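Amidohydrolase 2 (Bifidobacterium longum subsp. infantis, PDB 6UVZ) is probably a hydrolase of the metallo-dependent hydrolase superfamily, with a substrate that remains unassigned. Local coordinates at residues L215-N219 with F229-F233. Numbering follows the deposited sequence.
Sequences LYSSN and FATHF
The phenol end of Y216 meets the rings of F229 and F233 on helix 229-239. Its OH lies near the plane of the F229 ring, at the edge, 3.4 Å from F229 CE1, and comes equally near CD2 of F233, the two touches arriving from directions about at right angles. The Y216 and F233 rings meet obliquely, centroids 6.0 Å apart and planes at 75°, with Y216 CZ 3.9 Å from F233 CD2. In F229, CG stands anti to the backbone N (chi1 -163°), which swings the ring toward the phenol and also brings CE1 against S218, 3.5 Å from its CB. One helical turn apart, F229 and F233 both present ring carbons to the Y216 OH. H232 leaves the same helix toward the loop, and its NE2 donates to the backbone O of S217 at 2.8 Å, with an N-H...O angle of 154°. The donor lies in the carbonyl plane, while the oxygen is somewhat tilted from the imidazole plane. With an alanine at H232, the buried S217 carbonyl would probably lose this donor and the loop after the strand would be less firmly tied to the helix. The other polar ends look elsewhere: Y216 OH hydrogen-bonds to Y45 OH, S217 OG to S192 and S218 OG to D10. F48 stacks on the F233 ring. The contact thus joins the C-terminal end of the last strand of the TIM-barrel-like sheet to helix 229-239, the second helix after it in the chain, in the loop region where this superfamily commonly builds its active site. Its chemistry is divided: ring carbons of F229 and F233 pack against the phenol oxygen, whose hydrogen bond goes to Y45, whereas the direct polar tie is a histidine N-H given to a main-chain oxygen, which implies that NE2 carries a proton here.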
loop_
_atom_site.group_PDB
_atom_site.type_symbol
_atom_site.label_atom_id
_atom_site.label_comp_id
_atom_site.label_asym_id
_atom_site.label_seq_id
_atom_site.Cartn_x
_atom_site.Cartn_y
_atom_site.Cartn_z
ATOM N N LEU A 215 8.107 -3.548 -2.828
ATOM C CA LEU A 215 7.685 -3.852 -1.469
ATOM C C LEU A 215 6.803 -5.092 -1.452
ATOM O O LEU A 215 5.942 -5.264 -2.321
ATOM C CB LEU A 215 6.917 -2.675 -0.859
ATOM C CG LEU A 215 7.552 -1.287 -0.955
ATOM C CD1 LEU A 215 6.541 -0.216 -0.579
ATOM C CD2 LEU A 215 8.776 -1.198 -0.066
ATOM N N TYR A 216 7.012 -5.952 -0.458
ATOM C CA TYR A 216 6.106 -7.071 -0.235
ATOM C C TYR A 216 4.811 -6.567 0.385
ATOM O O TYR A 216 4.832 -5.813 1.365
ATOM C CB TYR A 216 6.735 -8.129 0.671
ATOM C CG TYR A 216 5.701 -9.041 1.294
ATOM C CD1 TYR A 216 5.068 -10.023 0.542
ATOM C CD2 TYR A 216 5.342 -8.908 2.630
ATOM C CE1 TYR A 216 4.113 -10.851 1.105
ATOM C CE2 TYR A 216 4.388 -9.730 3.200
ATOM C CZ TYR A 216 3.778 -10.700 2.435
ATOM O OH TYR A 216 2.831 -11.520 3.002
ATOM N N SER A 217 3.686 -6.999 -0.177
ATOM C CA SER A 217 2.371 -6.592 0.293
ATOM C C SER A 217 1.434 -7.787 0.240
ATOM O O SER A 217 1.392 -8.502 -0.765
ATOM C CB SER A 217 1.818 -5.439 -0.552
ATOM O OG SER A 217 0.429 -5.278 -0.345
ATOM N N SER A 218 0.684 -8.000 1.319
ATOM C CA SER A 218 -0.280 -9.090 1.391
ATOM C C SER A 218 -1.693 -8.670 1.019
ATOM O O SER A 218 -2.469 -9.509 0.550
ATOM C CB SER A 218 -0.303 -9.695 2.800
ATOM O OG SER A 218 -0.821 -8.770 3.740
ATOM N N ASN A 219 -2.044 -7.397 1.221
ATOM C CA ASN A 219 -3.403 -6.898 1.000
ATOM C C ASN A 219 -4.420 -7.670 1.839
ATOM O O ASN A 219 -5.578 -7.831 1.447
ATOM C CB ASN A 219 -3.780 -6.937 -0.486
ATOM C CG ASN A 219 -4.897 -5.973 -0.831
ATOM O OD1 ASN A 219 -5.165 -5.024 -0.094
ATOM N ND2 ASN A 219 -5.556 -6.211 -1.959
ATOM N N PHE A 229 -4.308 -16.028 1.227
ATOM C CA PHE A 229 -3.036 -15.573 1.777
ATOM C C PHE A 229 -1.945 -16.613 1.547
ATOM O O PHE A 229 -0.840 -16.283 1.100
ATOM C CB PHE A 229 -3.190 -15.268 3.268
ATOM C CG PHE A 229 -2.078 -14.429 3.842
ATOM C CD1 PHE A 229 -1.088 -13.903 3.029
ATOM C CD2 PHE A 229 -2.027 -14.170 5.202
ATOM C CE1 PHE A 229 -0.068 -13.138 3.559
ATOM C CE2 PHE A 229 -1.010 -13.404 5.737
ATOM C CZ PHE A 229 -0.030 -12.887 4.914
ATOM N N ALA A 230 -2.245 -17.882 1.836
ATOM C CA ALA A 230 -1.275 -18.945 1.596
ATOM C C ALA A 230 -0.904 -19.031 0.120
ATOM O O ALA A 230 0.270 -19.213 -0.223
ATOM C CB ALA A 230 -1.826 -20.281 2.092
ATOM N N THR A 231 -1.892 -18.895 -0.767
ATOM C CA THR A 231 -1.607 -18.919 -2.198
ATOM C C THR A 231 -0.783 -17.707 -2.617
ATOM O O THR A 231 0.160 -17.833 -3.407
ATOM C CB THR A 231 -2.912 -18.978 -2.993
ATOM O OG1 THR A 231 -3.714 -20.067 -2.519
ATOM C CG2 THR A 231 -2.624 -19.176 -4.473
ATOM N N HIS A 232 -1.121 -16.526 -2.094
ATOM C CA HIS A 232 -0.381 -15.321 -2.456
ATOM C C HIS A 232 1.012 -15.317 -1.842
ATOM O O HIS A 232 1.992 -14.974 -2.515
ATOM C CB HIS A 232 -1.154 -14.075 -2.026
ATOM C CG HIS A 232 -0.360 -12.811 -2.134
ATOM N ND1 HIS A 232 0.018 -12.269 -3.344
ATOM C CD2 HIS A 232 0.136 -11.986 -1.182
ATOM C CE1 HIS A 232 0.708 -11.163 -3.133
ATOM N NE2 HIS A 232 0.795 -10.968 -1.830
ATOM N N PHE A 233 1.125 -15.690 -0.564
ATOM C CA PHE A 233 2.424 -15.657 0.099
ATOM C C PHE A 233 3.381 -16.687 -0.485
ATOM O O PHE A 233 4.590 -16.438 -0.550
ATOM C CB PHE A 233 2.256 -15.880 1.602
ATOM C CG PHE A 233 3.543 -15.806 2.372
ATOM C CD1 PHE A 233 4.103 -16.948 2.921
ATOM C CD2 PHE A 233 4.196 -14.597 2.539
ATOM C CE1 PHE A 233 5.288 -16.882 3.629
ATOM C CE2 PHE A 233 5.382 -14.524 3.244
ATOM C CZ PHE A 233 5.929 -15.668 3.790
#